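Local structure of Old Yellow Enzyme (6AGZ) at residues Y192-F197 with R218-V223; Y379-K384 with A395-T400. The protein probably catalyses the FMN-dependent asymmetric reduction of the carbon-carbon double bond of enone compounds, as an old yellow enzyme flavoprotein with a TIM-barrel fold. All coordinates share one frame; numbering follows the deposited sequence.

Contact 1: residues Y192-F197 with R218-V223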
ATOM      1  N   TYR A 192       4.568 -20.458  -3.396  1.00 12.30           N
ATOM      2  CA  TYR A 192       5.792 -21.213  -3.622  1.00 14.57           C
ATOM      3  C   TYR A 192       6.910 -20.573  -2.796  1.00 17.17           C
ATOM      4  O   TYR A 192       6.669 -19.652  -2.010  1.00 20.00           O
ATOM      5  CB  TYR A 192       6.076 -21.306  -5.120  1.00 14.81           C
ATOM      6  CG  TYR A 192       4.975 -22.035  -5.870  1.00 16.09           C
ATOM      7  CD1 TYR A 192       4.029 -21.337  -6.612  1.00 16.94           C
ATOM      8  CD2 TYR A 192       4.863 -23.419  -5.806  1.00 16.82           C
ATOM      9  CE1 TYR A 192       3.015 -22.000  -7.286  1.00 17.33           C
ATOM     10  CE2 TYR A 192       3.852 -24.090  -6.475  1.00 15.82           C
ATOM     11  CZ  TYR A 192       2.932 -23.376  -7.212  1.00 18.17           C
ATOM     12  OH  TYR A 192       1.925 -24.037  -7.880  1.00 18.53           O
ATOM     13  N   LEU A 193       8.149 -21.052  -2.968  1.00 15.81           N
ATOM     14  CA  LEU A 193       9.205 -20.810  -1.981  1.00 15.79           C
ATOM     15  C   LEU A 193       9.362 -19.331  -1.639  1.00 14.90           C
ATOM     16  O   LEU A 193       9.322 -18.945  -0.464  1.00 14.26           O
ATOM     17  CB  LEU A 193      10.536 -21.374  -2.480  1.00 14.23           C
ATOM     18  CG  LEU A 193      11.649 -21.222  -1.435  1.00 14.73           C
ATOM     19  CD1 LEU A 193      11.489 -22.245  -0.317  1.00 14.21           C
ATOM     20  CD2 LEU A 193      13.034 -21.307  -2.055  1.00 16.15           C
ATOM     21  N   LEU A 194       9.559 -18.489  -2.654  1.00 15.33           N
ATOM     22  CA  LEU A 194       9.808 -17.075  -2.387  1.00 15.87           C
ATOM     23  C   LEU A 194       8.608 -16.423  -1.714  1.00 15.79           C
ATOM     24  O   LEU A 194       8.764 -15.641  -0.766  1.00 16.80           O
ATOM     25  CB  LEU A 194      10.163 -16.351  -3.683  1.00 16.74           C
ATOM     26  CG  LEU A 194      11.236 -17.019  -4.541  1.00 17.48           C
ATOM     27  CD1 LEU A 194      11.723 -16.041  -5.570  1.00 17.29           C
ATOM     28  CD2 LEU A 194      12.400 -17.525  -3.708  1.00 18.28           C
ATOM     29  N   ASP A 195       7.400 -16.740  -2.185  1.00 15.58           N
ATOM     30  CA  ASP A 195       6.200 -16.267  -1.507  1.00 16.30           C
ATOM     31  C   ASP A 195       6.166 -16.758  -0.065  1.00 13.93           C
ATOM     32  O   ASP A 195       5.810 -16.002   0.846  1.00 13.68           O
ATOM     33  CB  ASP A 195       4.954 -16.724  -2.267  1.00 18.13           C
ATOM     34  CG  ASP A 195       3.721 -15.924  -1.896  1.00 19.23           C
ATOM     35  OD1 ASP A 195       3.859 -14.714  -1.622  1.00 20.75           O
ATOM     36  OD2 ASP A 195       2.615 -16.505  -1.878  1.00 20.31           O
ATOM     37  N   GLN A 196       6.549 -18.019   0.161  1.00 13.07           N
ATOM     38  CA  GLN A 196       6.623 -18.543   1.523  1.00 14.92           C
ATOM     39  C   GLN A 196       7.543 -17.695   2.390  1.00 16.60           C
ATOM     40  O   GLN A 196       7.251 -17.455   3.568  1.00 19.23           O
ATOM     41  CB  GLN A 196       7.097 -19.996   1.508  1.00 15.03           C
ATOM     42  CG  GLN A 196       6.171 -20.951   0.783  1.00 15.37           C
ATOM     43  CD  GLN A 196       6.859 -22.246   0.400  1.00 17.76           C
ATOM     44  OE1 GLN A 196       7.813 -22.672   1.051  1.00 17.36           O
ATOM     45  NE2 GLN A 196       6.382 -22.876  -0.668  1.00 19.10           N
ATOM     46  N   PHE A 197       8.664 -17.232   1.830  1.00 14.88           N
ATOM     47  CA  PHE A 197       9.517 -16.317   2.581  1.00 14.89           C
ATOM     48  C   PHE A 197       8.840 -14.970   2.795  1.00 14.67           C
ATOM     49  O   PHE A 197       9.076 -14.316   3.817  1.00 13.10           O
ATOM     50  CB  PHE A 197      10.860 -16.135   1.873  1.00 13.32           C
ATOM     51  CG  PHE A 197      11.893 -17.148   2.272  1.00 12.77           C
ATOM     52  CD1 PHE A 197      11.937 -18.390   1.660  1.00 12.05           C
ATOM     53  CD2 PHE A 197      12.811 -16.864   3.269  1.00 12.04           C
ATOM     54  CE1 PHE A 197      12.883 -19.328   2.031  1.00 11.35           C
ATOM     55  CE2 PHE A 197      13.759 -17.797   3.646  1.00 10.82           C
ATOM     56  CZ  PHE A 197      13.794 -19.032   3.026  1.00 11.78           C
ATOM     57  N   ARG A 218      13.664 -10.192   1.933  1.00 14.35           N
ATOM     58  CA  ARG A 218      15.101 -10.126   1.691  1.00 13.25           C
ATOM     59  C   ARG A 218      15.546 -11.152   0.655  1.00 12.33           C
ATOM     60  O   ARG A 218      16.322 -10.830  -0.250  1.00 10.07           O
ATOM     61  CB  ARG A 218      15.867 -10.321   3.000  1.00 13.77           C
ATOM     62  CG  ARG A 218      17.370 -10.168   2.843  1.00 12.69           C
ATOM     63  CD  ARG A 218      18.076 -10.162   4.186  1.00 12.32           C
ATOM     64  NE  ARG A 218      17.408  -9.292   5.149  1.00 13.62           N
ATOM     65  CZ  ARG A 218      17.535  -7.969   5.177  1.00 14.41           C
ATOM     66  NH1 ARG A 218      18.304  -7.354   4.289  1.00 14.47           N
ATOM     67  NH2 ARG A 218      16.889  -7.260   6.093  1.00 14.29           N
ATOM     68  N   LEU A 219      15.077 -12.397   0.774  1.00 13.27           N
ATOM     69  CA  LEU A 219      15.522 -13.439  -0.148  1.00 13.26           C
ATOM     70  C   LEU A 219      15.164 -13.085  -1.585  1.00 11.82           C
ATOM     71  O   LEU A 219      15.998 -13.201  -2.492  1.00 10.88           O
ATOM     72  CB  LEU A 219      14.918 -14.790   0.246  1.00 15.19           C
ATOM     73  CG  LEU A 219      15.591 -16.037  -0.345  1.00 19.99           C
ATOM     74  CD1 LEU A 219      15.368 -17.242   0.546  1.00 22.01           C
ATOM     75  CD2 LEU A 219      15.105 -16.346  -1.751  1.00 22.21           C
ATOM     76  N   LEU A 220      13.920 -12.655  -1.813  1.00 11.72           N
ATOM     77  CA  LEU A 220      13.502 -12.257  -3.153  1.00 12.88           C
ATOM     78  C   LEU A 220      14.408 -11.167  -3.708  1.00 13.00           C
ATOM     79  O   LEU A 220      14.902 -11.271  -4.835  1.00 13.93           O
ATOM     80  CB  LEU A 220      12.048 -11.788  -3.138  1.00 11.82           C
ATOM     81  CG  LEU A 220      11.570 -11.148  -4.445  1.00 11.55           C
ATOM     82  CD1 LEU A 220      11.573 -12.164  -5.580  1.00 10.14           C
ATOM     83  CD2 LEU A 220      10.191 -10.525  -4.281  1.00 11.32           C
ATOM     84  N   LEU A 221      14.648 -10.114  -2.922  1.00 14.04           N
ATOM     85  CA  LEU A 221      15.437  -8.987  -3.413  1.00 14.87           C
ATOM     86  C   LEU A 221      16.887  -9.382  -3.669  1.00 14.74           C
ATOM     87  O   LEU A 221      17.514  -8.880  -4.607  1.00 15.92           O
ATOM     88  CB  LEU A 221      15.361  -7.823  -2.426  1.00 14.77           C
ATOM     89  CG  LEU A 221      13.995  -7.143  -2.315  1.00 15.06           C
ATOM     90  CD1 LEU A 221      14.045  -6.003  -1.310  1.00 15.51           C
ATOM     91  CD2 LEU A 221      13.536  -6.645  -3.677  1.00 14.46           C
ATOM     92  N   GLU A 222      17.439 -10.275  -2.845  1.00 14.01           N
ATOM     93  CA  GLU A 222      18.807 -10.733  -3.068  1.00 15.14           C
ATOM     94  C   GLU A 222      18.906 -11.564  -4.342  1.00 13.66           C
ATOM     95  O   GLU A 222      19.850 -11.397  -5.129  1.00 12.93           O
ATOM     96  CB  GLU A 222      19.300 -11.528  -1.858  1.00 16.68           C
ATOM     97  CG  GLU A 222      19.500 -10.678  -0.608  1.00 17.76           C
ATOM     98  CD  GLU A 222      20.023 -11.472   0.575  1.00 18.80           C
ATOM     99  OE1 GLU A 222      19.941 -12.717   0.547  1.00 19.11           O
ATOM    100  OE2 GLU A 222      20.515 -10.847   1.538  1.00 18.07           O
ATOM    101  N   VAL A 223      17.939 -12.458  -4.565  1.00 12.52           N
ATOM    102  CA  VAL A 223      17.891 -13.209  -5.818  1.00 14.85           C
ATOM    103  C   VAL A 223      17.794 -12.256  -7.003  1.00 15.12           C
ATOM    104  O   VAL A 223      18.502 -12.407  -8.006  1.00 14.20           O
ATOM    105  CB  VAL A 223      16.720 -14.208  -5.801  1.00 14.82           C
ATOM    106  CG1 VAL A 223      16.513 -14.806  -7.186  1.00 14.63           C
ATOM    107  CG2 VAL A 223      16.973 -15.307  -4.780  1.00 15.33           C
TER

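Contact 2: residues Y379-K384 with A395-T400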
ATOM      1  N   TYR A 379      -3.881 -30.790 -25.453  1.00 17.12           N
ATOM      2  CA  TYR A 379      -2.657 -30.002 -25.502  1.00 17.31           C
ATOM      3  C   TYR A 379      -2.325 -29.552 -26.915  1.00 17.36           C
ATOM      4  O   TYR A 379      -2.071 -28.362 -27.141  1.00 16.12           O
ATOM      5  CB  TYR A 379      -1.495 -30.817 -24.910  1.00 16.30           C
ATOM      6  CG  TYR A 379      -0.211 -30.041 -24.717  1.00 17.10           C
ATOM      7  CD1 TYR A 379      -0.047 -29.194 -23.629  1.00 17.16           C
ATOM      8  CD2 TYR A 379       0.843 -30.172 -25.611  1.00 17.35           C
ATOM      9  CE1 TYR A 379       1.126 -28.487 -23.445  1.00 17.21           C
ATOM     10  CE2 TYR A 379       2.020 -29.471 -25.433  1.00 17.57           C
ATOM     11  CZ  TYR A 379       2.156 -28.630 -24.349  1.00 18.44           C
ATOM     12  OH  TYR A 379       3.325 -27.929 -24.169  1.00 18.07           O
ATOM     13  N   LEU A 380      -2.321 -30.476 -27.877  1.00 16.97           N
ATOM     14  CA  LEU A 380      -2.105 -30.156 -29.282  1.00 17.09           C
ATOM     15  C   LEU A 380      -3.329 -30.452 -30.138  1.00 17.07           C
ATOM     16  O   LEU A 380      -3.260 -30.321 -31.365  1.00 16.00           O
ATOM     17  CB  LEU A 380      -0.897 -30.924 -29.827  1.00 17.03           C
ATOM     18  CG  LEU A 380       0.482 -30.522 -29.305  1.00 18.29           C
ATOM     19  CD1 LEU A 380       1.557 -31.413 -29.906  1.00 18.51           C
ATOM     20  CD2 LEU A 380       0.762 -29.060 -29.610  1.00 18.21           C
ATOM     21  N   THR A 381      -4.445 -30.848 -29.526  1.00 17.36           N
ATOM     22  CA  THR A 381      -5.645 -31.207 -30.270  1.00 18.03           C
ATOM     23  C   THR A 381      -6.474 -30.001 -30.689  1.00 18.92           C
ATOM     24  O   THR A 381      -7.433 -30.167 -31.450  1.00 19.15           O
ATOM     25  CB  THR A 381      -6.518 -32.153 -29.439  1.00 17.25           C
ATOM     26  OG1 THR A 381      -6.594 -31.673 -28.089  1.00 14.46           O
ATOM     27  CG2 THR A 381      -5.937 -33.556 -29.440  1.00 14.89           C
ATOM     28  N   TRP A 382      -6.136 -28.804 -30.218  1.00 19.21           N
ATOM     29  CA  TRP A 382      -6.918 -27.620 -30.537  1.00 19.30           C
ATOM     30  C   TRP A 382      -6.642 -27.162 -31.962  1.00 20.02           C
ATOM     31  O   TRP A 382      -5.491 -27.109 -32.404  1.00 21.19           O
ATOM     32  CB  TRP A 382      -6.602 -26.490 -29.558  1.00 17.62           C
ATOM     33  CG  TRP A 382      -6.712 -26.904 -28.129  1.00 17.29           C
ATOM     34  CD1 TRP A 382      -5.685 -27.129 -27.259  1.00 17.48           C
ATOM     35  CD2 TRP A 382      -7.918 -27.158 -27.400  1.00 18.07           C
ATOM     36  NE1 TRP A 382      -6.177 -27.500 -26.032  1.00 17.55           N
ATOM     37  CE2 TRP A 382      -7.545 -27.527 -26.091  1.00 17.74           C
ATOM     38  CE3 TRP A 382      -9.278 -27.106 -27.725  1.00 19.04           C
ATOM     39  CZ2 TRP A 382      -8.482 -27.841 -25.109  1.00 19.17           C
ATOM     40  CZ3 TRP A 382     -10.206 -27.419 -26.747  1.00 20.61           C
ATOM     41  CH2 TRP A 382      -9.804 -27.782 -25.455  1.00 20.40           C
ATOM     42  N   GLY A 383      -7.710 -26.830 -32.680  1.00 20.68           N
ATOM     43  CA  GLY A 383      -7.574 -26.290 -34.014  1.00 21.02           C
ATOM     44  C   GLY A 383      -7.529 -24.774 -34.018  1.00 19.75           C
ATOM     45  O   GLY A 383      -7.818 -24.110 -33.024  1.00 18.55           O
ATOM     46  N   LYS A 384      -7.145 -24.226 -35.167  1.00 20.30           N
ATOM     47  CA  LYS A 384      -7.229 -22.789 -35.371  1.00 20.43           C
ATOM     48  C   LYS A 384      -8.698 -22.378 -35.481  1.00 19.30           C
ATOM     49  O   LYS A 384      -9.612 -23.202 -35.383  1.00 19.81           O
ATOM     50  CB  LYS A 384      -6.438 -22.382 -36.611  1.00 21.96           C
ATOM     51  CG  LYS A 384      -4.968 -22.783 -36.575  1.00 23.27           C
ATOM     52  CD  LYS A 384      -4.069 -21.601 -36.904  1.00 25.73           C
ATOM     53  CE  LYS A 384      -2.680 -22.053 -37.332  1.00 28.71           C
ATOM     54  NZ  LYS A 384      -1.816 -22.415 -36.174  1.00 30.55           N
ATOM     55  N   ALA A 395      -4.797 -39.026 -34.064  1.00 27.20           N
ATOM     56  CA  ALA A 395      -3.393 -39.398 -34.215  1.00 27.58           C
ATOM     57  C   ALA A 395      -2.507 -38.618 -33.253  1.00 26.27           C
ATOM     58  O   ALA A 395      -1.683 -39.203 -32.539  1.00 25.47           O
ATOM     59  CB  ALA A 395      -2.947 -39.181 -35.660  1.00 28.15           C
ATOM     60  N   ILE A 396      -2.656 -37.292 -33.219  1.00 26.24           N
ATOM     61  CA  ILE A 396      -1.813 -36.482 -32.345  1.00 25.57           C
ATOM     62  C   ILE A 396      -2.131 -36.761 -30.881  1.00 25.94           C
ATOM     63  O   ILE A 396      -1.226 -36.838 -30.043  1.00 27.24           O
ATOM     64  CB  ILE A 396      -1.960 -34.985 -32.677  1.00 25.63           C
ATOM     65  CG1 ILE A 396      -3.169 -34.746 -33.582  1.00 25.23           C
ATOM     66  CG2 ILE A 396      -0.684 -34.447 -33.308  1.00 26.40           C
ATOM     67  CD1 ILE A 396      -4.401 -34.336 -32.829  1.00 24.39           C
ATOM     68  N   ALA A 397      -3.417 -36.931 -30.552  1.00 25.81           N
ATOM     69  CA  ALA A 397      -3.810 -37.136 -29.160  1.00 26.12           C
ATOM     70  C   ALA A 397      -3.157 -38.374 -28.558  1.00 26.98           C
ATOM     71  O   ALA A 397      -2.892 -38.408 -27.351  1.00 26.26           O
ATOM     72  CB  ALA A 397      -5.332 -37.236 -29.051  1.00 24.90           C
ATOM     73  N   LEU A 398      -2.888 -39.391 -29.372  1.00 28.19           N
ATOM     74  CA  LEU A 398      -2.294 -40.632 -28.897  1.00 27.92           C
ATOM     75  C   LEU A 398      -0.810 -40.748 -29.219  1.00 27.95           C
ATOM     76  O   LEU A 398      -0.180 -41.731 -28.817  1.00 27.92           O
ATOM     77  CB  LEU A 398      -3.048 -41.831 -29.479  1.00 28.40           C
ATOM     78  CG  LEU A 398      -4.512 -41.943 -29.048  1.00 27.74           C
ATOM     79  CD1 LEU A 398      -5.219 -43.055 -29.805  1.00 29.26           C
ATOM     80  CD2 LEU A 398      -4.609 -42.167 -27.546  1.00 26.85           C
ATOM     81  N   LYS A 399      -0.238 -39.780 -29.929  1.00 27.95           N
ATOM     82  CA  LYS A 399       1.194 -39.801 -30.188  1.00 28.54           C
ATOM     83  C   LYS A 399       1.959 -39.488 -28.908  1.00 28.40           C
ATOM     84  O   LYS A 399       1.598 -38.580 -28.154  1.00 29.53           O
ATOM     85  CB  LYS A 399       1.561 -38.794 -31.279  1.00 28.92           C
ATOM     86  CG  LYS A 399       2.827 -39.152 -32.047  1.00 30.15           C
ATOM     87  CD  LYS A 399       3.509 -37.920 -32.627  1.00 30.74           C
ATOM     88  CE  LYS A 399       2.568 -37.104 -33.496  1.00 31.88           C
ATOM     89  NZ  LYS A 399       2.432 -37.674 -34.864  1.00 34.06           N
ATOM     90  N   THR A 400       3.017 -40.248 -28.662  1.00 27.39           N
ATOM     91  CA  THR A 400       3.794 -40.081 -27.440  1.00 27.09           C
ATOM     92  C   THR A 400       4.807 -38.955 -27.623  1.00 25.70           C
ATOM     93  O   THR A 400       5.592 -38.994 -28.576  1.00 26.06           O
ATOM     94  CB  THR A 400       4.508 -41.376 -27.078  1.00 29.08           C
ATOM     95  OG1 THR A 400       3.628 -42.484 -27.305  1.00 30.79           O
ATOM     96  CG2 THR A 400       4.917 -41.363 -25.612  1.00 29.83           C
TER

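Contact 1: residues Y192-F197 with R218-V223
Leu219 sends its two methyl groups to two different partners, and most of this wholly apolar contact is built from that fork. Leu219 CD2 meets Leu194 CD2 at 3.5 Å, the two side chains running at about a right angle to each other. Leu219 CD1 sits almost over the centre of the Phe197 ring, 3.4 Å from its centroid and only 10° off the ring normal. This is a CH-pi contact, in which the methyl hydrogens lie against the pi cloud; a leucine suits the place because its branched end can supply one methyl to the ring while the other packs elsewhere. With CG anti to the backbone N (chi1 -163°), the Leu219 side chain swings to where both branches reach helix 193-198. Leu194 forks in the same fashion: beside the methyl spent on Leu219, Leu194 CD1 lies 3.9 Å from Leu220 CD1. Were Phe197 replaced by an alanine, the Leu219 CD1 methyl would probably lose the ring face it lies on, and a gap would be likely to open between the two helices. The N-to-C directions of helical segments 193-197 and 218-223 differ by 132°, and their axes approach to 9.1 Å, a spacing that leucine and phenylalanine side chains fill. On the barrel side, Leu194 and Leu220 both touch Val186 of strand 183-187; Leu194 also touches Tyr168, and Leu219 touches Ile161, both of helix 158-179. Leu220 reaches Ile265 of helix 258-274 as well, so this buried packing ties short helix 193-198 to helix 218-231 and its flanking helices outside the TIM barrel.

Contact 2: residues Y379-K384 with A395-T400
The methyl group of Thr381 is the meeting point of these two segments: Thr381 CG2 lies 3.7 Å from CB of Ala397 and 3.8 Å from CD1 of Ile396. The contact is thus a small patch of aliphatic carbons, and the backbones come close, with Thr381 CA 6.3 Å from Ala397 CA. A small residue such as alanine suits this approach, while the longer Ile396 stretches obliquely across the threonine and brings its CD1 to a looser 4.4 Å from O of Leu380. The first torsion of Ile396, chi1 13°, is nearly eclipsed, a strained setting to be read with caution. Threonine fits because its two branches do different work. At chi1 44° the OG1 hydroxyl lies between the backbone N and the carbonyl carbon, where it is hydrogen-bonded to the backbone N of Gly378, while CG2 stands anti to the carbonyl carbon and is directed to the apolar patch. One step further out, the backbone of Thr381 is hydrogen-bonded to Gln390, in the connection between the segments. On the other side, O of Ile396 takes two hydrogen bonds, one from N of Lys399 at 3.1 Å and one from the side chain of Asn376; the first closes a turn at the end of the short, weakly bonded helix of about 395-398, and the second ties that turn back to the chain just ahead of Tyr379. Leu380 lies against Ser48, Ser51 and Gln55, and Tyr379 stacks on Tyr52. The arrangement is that of a C-terminal tail beyond the last strand of a TIM barrel, folded back on itself and laid against the outer helix 47-57.

The two contacts lie on opposite sides of the chain's centre, with centres 38 Å apart and nearest atoms about 16 Å apart, and they do not touch. They follow in series, contact 1 closing long before contact 2 opens. Contact 1 belongs to the body of the eight-stranded barrel, joining elements that lie in the chain between strands 183-187 and 236-240, with the side chain of Leu194 about 11 Å from the FMN. Contact 2 comes after the final barrel strand, 338-341, in the irregular tail. They share no helix or strand: one packs the short helix 193-198 against barrel helix 218-231, the other folds the C-terminal tail back on itself, well away from the centre of the chain.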